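Low temperature requirement C protein (Listeria monocytogenes, PDB 1Y9I) is a tetrameric helical protein with a binuclear metal site, and probably acts as a phosphatidylglycerophosphatase, a lipid phosphatase. Local coordinates at residues N86-S89 and L94-V97. Numbering follows the deposited sequence.
Sequences NIIS and LYGV. With CA (calcium ion), chain E.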
# COMPACT_ATOMS: atom_id res chain seq x y z
N ASN A 86 10.95 -4.79 -23.73
CA ASN A 86 11.45 -6.13 -23.42
C ASN A 86 11.05 -6.57 -22.01
O ASN A 86 10.71 -7.73 -21.79
CB ASN A 86 12.98 -6.19 -23.52
CG ASN A 86 13.49 -6.03 -24.94
OD1 ASN A 86 12.85 -6.47 -25.90
ND2 ASN A 86 14.66 -5.41 -25.08
N ILE A 87 11.09 -5.63 -21.07
CA ILE A 87 10.75 -5.93 -19.68
C ILE A 87 9.33 -6.45 -19.52
O ILE A 87 9.11 -7.49 -18.89
CB ILE A 87 10.96 -4.67 -18.81
CG1 ILE A 87 12.45 -4.33 -18.77
CG2 ILE A 87 10.42 -4.91 -17.40
CD1 ILE A 87 12.76 -3.02 -18.06
N ILE A 88 8.36 -5.74 -20.10
CA ILE A 88 6.97 -6.14 -20.01
C ILE A 88 6.63 -7.38 -20.85
O ILE A 88 5.96 -8.29 -20.38
CB ILE A 88 6.03 -4.97 -20.41
CG1 ILE A 88 6.11 -3.86 -19.35
CG2 ILE A 88 4.60 -5.46 -20.57
CD1 ILE A 88 5.31 -2.61 -19.68
N SER A 89 7.12 -7.43 -22.09
CA SER A 89 6.81 -8.58 -22.93
C SER A 89 7.43 -9.87 -22.40
O SER A 89 6.89 -10.96 -22.61
CB SER A 89 7.24 -8.33 -24.38
OG SER A 89 8.65 -8.24 -24.50
N LEU A 94 11.88 -9.09 -11.92
CA LEU A 94 12.12 -7.95 -11.04
C LEU A 94 11.27 -6.72 -11.36
O LEU A 94 11.44 -5.67 -10.75
CB LEU A 94 13.61 -7.61 -11.03
CG LEU A 94 14.50 -8.76 -10.54
CD1 LEU A 94 15.95 -8.28 -10.45
CD2 LEU A 94 14.03 -9.25 -9.17
N TYR A 95 10.36 -6.85 -12.32
CA TYR A 95 9.47 -5.75 -12.68
C TYR A 95 8.21 -5.98 -11.84
O TYR A 95 7.50 -6.97 -12.01
CB TYR A 95 9.12 -5.81 -14.16
CG TYR A 95 8.18 -4.72 -14.63
CD1 TYR A 95 8.64 -3.41 -14.83
CD2 TYR A 95 6.84 -5.00 -14.90
CE1 TYR A 95 7.77 -2.41 -15.30
CE2 TYR A 95 5.97 -4.01 -15.37
CZ TYR A 95 6.44 -2.72 -15.57
OH TYR A 95 5.56 -1.76 -16.05
N GLY A 96 7.94 -5.06 -10.92
CA GLY A 96 6.77 -5.23 -10.07
C GLY A 96 5.66 -4.22 -10.22
O GLY A 96 4.81 -4.11 -9.33
N VAL A 97 5.63 -3.50 -11.33
CA VAL A 97 4.59 -2.50 -11.52
C VAL A 97 3.24 -3.19 -11.74
O VAL A 97 2.20 -2.66 -11.34
CB VAL A 97 4.92 -1.54 -12.71
CG1 VAL A 97 3.80 -0.52 -12.88
CG2 VAL A 97 6.23 -0.82 -12.43
CA CA E . 5.74 -8.57 -12.18
O HOH W 1 5.15 -10.93 -12.79
O HOH W 2 7.49 -9.83 -10.97
O HOH W 3 6.69 -8.80 -14.36
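The ring of Tyr95 packs against Ile87 and Ile88 of helix 84-89, which approach it obliquely. Val97 N lies over one face of the Tyr95 ring, 4.0 Å above its plane and offset toward the rim, while a calcium-bound water sits in plane at the edge. Ile87 works at the base of the ring: with CG2 anti to the backbone N, it turns this methyl onto the tyrosine, 3.5 Å from Tyr95 CD1 and close to CG and CB of the same residue, the two side chains crossing at roughly a right angle. Ile88 reaches the far end through its longer branch, with CG1 4.0 Å from Tyr95 CZ and CD1 3.7 Å from Tyr95 OH. Phe142 touches both Ile88 and Tyr95, and the phenol OH is hydrogen-bonded to Thr67 of a second subunit, which ties the buried ring to the subunit interface. The carbonyl O of Tyr95 binds the calcium ion at 2.4 Å, whose other ligands include Asp98, Glu99 and three waters. Ile88 O is in turn hydrogen-bonded to Thr141, a ligand of the neighbouring magnesium ion. Across the contact the side chains meet through apolar packing; together with the hydrogen bond from the second subunit, this restrains the tyrosine side chain, which is consistent with a fixed position for the carbonyl that binds calcium.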